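Local structure of V-type ATP synthase alpha chain (Thermoplasma volcanium, 4O1S) at residues L78-T83 and S88-P93; K96-T101 and I105-A110. The protein is an intein with a mostly beta splicing domain of the Hint type, set within the V-type ATPase subunit A sequence. All coordinates share one frame; numbering follows the deposited sequence.

In the fold
Contact 1 and contact 2 are two beta hairpins that follow each other in the chain, their centres about 13 Å apart. Each forms one side of its own four-stranded antiparallel sheet, with the second strand of the hairpin outermost. They meet at the end of each second strand. Ala110 CB of contact 2 packs on Val91 CG2 of contact 1 at 3.7 Å and on Pro93 O at 3.5 Å. A short link through Thr92, Pro93 and His95 joins strand 88-91 to strand 96-101, and the chain turns back between the hairpins. Each hairpin carries a sulfate ion, and EPE (HEPES buffer) comes within about 3 Å of the Pro93 side chain, nearest atoms. All are probably from the crystallisation liquor.

Contact 1 of 2, residues L78-T83 and S88-P93; sequences LVRIET and SVSVTP. With SO4 (sulfate ion), chain F.
The first torsions of Arg80 (chi1 -37°) and Ser90 (chi1 -61°) set both side chains beside their own backbone N, on the same face of the hairpin. Arg80 then runs extended from CG to NE and passes over Ser90. Its CD lies 3.3 Å from Ser90 OG. NH1 gives a hydrogen bond of 3.0 Å to that same OG, bent to 151° at the hydrogen, with the oxygen tilted slightly from the guanidinium plane. The guanidinium also reaches the sulfate ion. Arg80 NH2 bonds to sulfate O3 at 3.0 Å, while NH1 makes a weak bond to O1 at 3.3 Å, in the guanidinium plane. Arg80 NE pairs with Glu140 of strand 129-141. Partners along the guanidinium edge therefore restrict its rotation. Ser7 OG is hydrogen-bonded to the same sulfate.

Glu82 and Ser88 share the Arg80 face. The other face is apolar. Val79 turns CG2 toward Pro93 and meets its CA at 3.7 Å. Ile81 points CD1 at two valines, 4.4 Å from Val89 CG1 and 4.5 Å from Val91 CG2. Ala110 and Leu113 pack against this valine and isoleucine face. At the start of segment 78-83, Leu78 lays CD1 against the Val91 carbonyl.

Val79 with Val91 and Ile81 with Val89 are the hydrogen-bonded pairs, each with two backbone bonds. The Val79 N to Val91 O bond is nearly straight, at 2.6 Å. Arg80 with Ser90 and Glu82 with Ser88 are non-hydrogen-bonded pairs. Strand 78-83 bonds on its other side to strand 129-141. This is an antiparallel beta hairpin at the border of a four-stranded sheet, part of the beta-rich Hint fold of inteins.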
# COMPACT_ATOMS: atom_id res chain seq x y z
N LEU A 78 9.14 7.37 7.92
CA LEU A 78 7.85 6.73 7.77
C LEU A 78 6.78 7.70 8.30
O LEU A 78 7.00 8.40 9.31
CB LEU A 78 7.82 5.44 8.58
CG LEU A 78 7.69 4.07 7.90
CD1 LEU A 78 7.96 4.09 6.40
CD2 LEU A 78 8.58 3.07 8.63
N VAL A 79 5.64 7.75 7.60
CA VAL A 79 4.46 8.46 8.08
C VAL A 79 3.43 7.44 8.55
O VAL A 79 3.00 6.58 7.77
CB VAL A 79 3.85 9.28 6.96
CG1 VAL A 79 2.70 10.14 7.50
CG2 VAL A 79 4.94 10.13 6.28
N ARG A 80 3.05 7.51 9.82
CA ARG A 80 2.12 6.53 10.36
C ARG A 80 0.80 7.23 10.53
O ARG A 80 0.70 8.28 11.17
CB ARG A 80 2.60 5.99 11.70
CG ARG A 80 4.11 5.82 11.77
CD ARG A 80 4.46 4.69 12.69
NE ARG A 80 5.90 4.43 12.83
CZ ARG A 80 6.52 3.36 12.33
NH1 ARG A 80 5.83 2.46 11.62
NH2 ARG A 80 7.83 3.19 12.54
N ILE A 81 -0.22 6.66 9.91
CA ILE A 81 -1.54 7.27 9.84
C ILE A 81 -2.58 6.43 10.54
O ILE A 81 -2.67 5.21 10.34
CB ILE A 81 -1.98 7.42 8.39
CG1 ILE A 81 -0.94 8.21 7.61
CG2 ILE A 81 -3.36 8.06 8.30
CD1 ILE A 81 -0.97 7.97 6.14
N GLU A 82 -3.39 7.08 11.35
CA GLU A 82 -4.45 6.40 12.04
C GLU A 82 -5.76 7.16 11.88
O GLU A 82 -5.80 8.40 12.02
CB GLU A 82 -4.08 6.32 13.50
CG GLU A 82 -4.54 5.12 14.18
CD GLU A 82 -3.65 4.89 15.34
OE1 GLU A 82 -4.17 4.82 16.47
OE2 GLU A 82 -2.42 4.82 15.10
N THR A 83 -6.83 6.44 11.59
CA THR A 83 -8.14 7.06 11.35
C THR A 83 -9.05 6.87 12.55
O THR A 83 -8.81 6.02 13.41
CB THR A 83 -8.84 6.43 10.15
OG1 THR A 83 -9.07 5.04 10.41
CG2 THR A 83 -7.99 6.57 8.90
N SER A 88 -5.17 1.95 9.85
CA SER A 88 -3.79 2.41 9.93
C SER A 88 -2.89 1.89 8.81
O SER A 88 -3.09 0.79 8.27
CB SER A 88 -3.18 2.06 11.28
OG SER A 88 -2.93 0.68 11.35
N VAL A 89 -1.91 2.71 8.45
CA VAL A 89 -0.84 2.27 7.58
C VAL A 89 0.37 3.19 7.82
O VAL A 89 0.21 4.38 8.11
CB VAL A 89 -1.29 2.24 6.12
CG1 VAL A 89 -1.58 3.65 5.63
CG2 VAL A 89 -0.26 1.53 5.23
N SER A 90 1.57 2.63 7.78
CA SER A 90 2.78 3.44 7.85
C SER A 90 3.37 3.43 6.46
O SER A 90 3.57 2.36 5.85
CB SER A 90 3.78 2.90 8.89
OG SER A 90 3.25 2.88 10.21
N VAL A 91 3.62 4.61 5.91
CA VAL A 91 4.14 4.67 4.55
C VAL A 91 5.24 5.71 4.44
O VAL A 91 5.50 6.52 5.33
CB VAL A 91 3.05 4.97 3.50
CG1 VAL A 91 1.96 3.89 3.52
CG2 VAL A 91 2.44 6.35 3.76
N THR A 92 5.88 5.64 3.30
CA THR A 92 6.90 6.56 2.89
C THR A 92 6.24 7.94 2.70
O THR A 92 5.08 8.01 2.31
CB THR A 92 7.44 5.98 1.57
OG1 THR A 92 8.75 5.43 1.79
CG2 THR A 92 7.43 6.98 0.48
N PRO A 93 6.97 9.04 2.99
CA PRO A 93 6.40 10.39 2.86
C PRO A 93 5.84 10.72 1.48
O PRO A 93 4.85 11.47 1.44
CB PRO A 93 7.57 11.30 3.18
CG PRO A 93 8.40 10.52 4.09
CD PRO A 93 8.27 9.06 3.68
S SO4 F . 8.86 -0.59 11.45
O1 SO4 F . 7.46 -0.37 11.03
O2 SO4 F . 9.70 -0.89 10.29
O3 SO4 F . 9.36 0.62 12.11
O4 SO4 F . 8.94 -1.72 12.38

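Contact 2 of 2, residues K96-T101 and I105-A110; sequences KLFVLT and IEEVMA. With SO4 (sulfate ion), chain G.
Phe98 and Glu107 lie side by side and point the same way, each with CG beside its own backbone N. This torsion brings Glu107 CG to 3.4 Å from Phe98 CE1. The chain beyond is extended and carries OE1 toward Lys96. The carboxylate stands almost perpendicular to the ring, the planes 89° apart. Ile105 CG2 meets the same ring at CD1, 4.1 Å away, and the two side chains cross at about a right angle. His168 of strand 165-168 also meets the Phe98 ring.

Lys96 sits further along this face. Its chain is extended beyond CG and carries NZ to Glu107 OE1, a long salt bridge of 3.6 Å. Lys96 CE touches Met109 CG at 4.0 Å on the way. Met109 bends at chi3 (-65°), and its side chain skirts the sulfate ion. Its backbone N gives a hydrogen bond of 2.8 Å to sulfate O4, and Asn112 holds the same ion.

On the opposite face Val99 CG2 packs against Val108 CG1, with Leu113 next to both. Val108 has CG1 between its backbone N and carbonyl carbon (chi1 65°), which turns this methyl toward strand 96-101. Thr101 CG2 lies 3.7 Å from Glu106 CG, while Thr101 OG1 is hydrogen-bonded to Gly104 O, at the start of strand 104-109. Leu97 CD2 reaches Ala110 CB at 4.3 Å.

Leu97 with Val108 and Val99 with Glu106 are the hydrogen-bonded pairs, each with two backbone bonds. The result is a twisted antiparallel hairpin of the Hint fold. It begins just after His95, which with Thr92 fits the TxxH sequence of intein block B.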
# COMPACT_ATOMS: atom_id res chain seq x y z
N LYS A 96 1.09 8.15 -1.69
CA LYS A 96 -0.16 8.92 -1.83
C LYS A 96 -1.40 8.22 -1.32
O LYS A 96 -1.56 6.99 -1.47
CB LYS A 96 -0.40 9.33 -3.29
CG LYS A 96 0.47 10.47 -3.71
CD LYS A 96 0.54 10.62 -5.20
CE LYS A 96 1.30 11.90 -5.54
NZ LYS A 96 1.24 12.22 -6.98
N LEU A 97 -2.27 9.01 -0.71
CA LEU A 97 -3.58 8.53 -0.28
C LEU A 97 -4.60 9.30 -1.09
O LEU A 97 -4.26 10.28 -1.77
CB LEU A 97 -3.79 8.77 1.22
CG LEU A 97 -2.95 8.11 2.34
CD1 LEU A 97 -3.21 6.65 2.44
CD2 LEU A 97 -1.43 8.35 2.20
N PHE A 98 -5.85 8.86 -1.04
CA PHE A 98 -6.92 9.56 -1.72
C PHE A 98 -7.78 10.29 -0.71
O PHE A 98 -8.22 9.70 0.29
CB PHE A 98 -7.78 8.57 -2.50
CG PHE A 98 -7.10 8.04 -3.72
CD1 PHE A 98 -6.98 8.84 -4.86
CD2 PHE A 98 -6.55 6.76 -3.71
CE1 PHE A 98 -6.34 8.36 -6.00
CE2 PHE A 98 -5.90 6.26 -4.83
CZ PHE A 98 -5.79 7.06 -5.98
N VAL A 99 -8.03 11.57 -0.96
CA VAL A 99 -8.81 12.39 -0.02
C VAL A 99 -10.08 12.93 -0.63
O VAL A 99 -10.07 13.52 -1.71
CB VAL A 99 -7.99 13.57 0.53
CG1 VAL A 99 -8.81 14.39 1.52
CG2 VAL A 99 -6.80 13.05 1.22
N LEU A 100 -11.18 12.75 0.09
CA LEU A 100 -12.44 13.34 -0.29
C LEU A 100 -12.49 14.80 0.13
O LEU A 100 -12.58 15.10 1.30
CB LEU A 100 -13.58 12.58 0.37
CG LEU A 100 -14.97 13.18 0.18
CD1 LEU A 100 -15.33 13.27 -1.31
CD2 LEU A 100 -15.98 12.35 0.95
N THR A 101 -12.43 15.71 -0.84
CA THR A 101 -12.57 17.15 -0.56
C THR A 101 -13.92 17.66 -1.07
O THR A 101 -14.63 16.97 -1.81
CB THR A 101 -11.45 17.95 -1.26
OG1 THR A 101 -11.70 18.03 -2.67
CG2 THR A 101 -10.13 17.26 -1.09
N ILE A 105 -12.34 14.19 -5.13
CA ILE A 105 -11.34 13.30 -4.58
C ILE A 105 -9.96 13.55 -5.15
O ILE A 105 -9.75 13.43 -6.36
CB ILE A 105 -11.74 11.84 -4.83
CG1 ILE A 105 -12.88 11.47 -3.89
CG2 ILE A 105 -10.57 10.88 -4.65
CD1 ILE A 105 -13.37 10.08 -4.12
N GLU A 106 -8.99 13.89 -4.30
CA GLU A 106 -7.65 14.08 -4.84
C GLU A 106 -6.59 13.25 -4.18
O GLU A 106 -6.76 12.81 -3.04
CB GLU A 106 -7.25 15.54 -4.83
CG GLU A 106 -7.65 16.27 -3.59
CD GLU A 106 -7.63 17.76 -3.82
OE1 GLU A 106 -6.88 18.45 -3.07
OE2 GLU A 106 -8.36 18.23 -4.74
N GLU A 107 -5.51 13.01 -4.94
CA GLU A 107 -4.36 12.27 -4.45
C GLU A 107 -3.56 13.22 -3.56
O GLU A 107 -3.36 14.39 -3.89
CB GLU A 107 -3.48 11.81 -5.60
CG GLU A 107 -4.20 10.98 -6.65
CD GLU A 107 -3.27 10.55 -7.80
OE1 GLU A 107 -2.04 10.86 -7.75
OE2 GLU A 107 -3.78 9.91 -8.76
N VAL A 108 -3.10 12.73 -2.41
CA VAL A 108 -2.27 13.57 -1.57
C VAL A 108 -1.12 12.75 -1.00
O VAL A 108 -1.27 11.57 -0.67
CB VAL A 108 -3.08 14.24 -0.44
CG1 VAL A 108 -3.61 13.19 0.47
CG2 VAL A 108 -2.21 15.19 0.37
N MET A 109 0.05 13.38 -0.91
CA MET A 109 1.21 12.74 -0.33
C MET A 109 1.04 12.65 1.15
O MET A 109 0.51 13.57 1.80
CB MET A 109 2.48 13.52 -0.67
CG MET A 109 2.84 13.42 -2.14
SD MET A 109 4.55 13.89 -2.42
CE MET A 109 4.41 15.60 -1.94
N ALA A 110 1.50 11.53 1.68
CA ALA A 110 1.50 11.31 3.11
C ALA A 110 2.06 12.56 3.84
O ALA A 110 1.52 13.03 4.86
CB ALA A 110 2.31 10.05 3.41
S SO4 G . 0.42 16.26 -3.40
O1 SO4 G . -0.62 17.30 -3.36
O2 SO4 G . -0.02 15.10 -4.19
O3 SO4 G . 1.63 16.77 -4.06
O4 SO4 G . 0.69 15.87 -2.02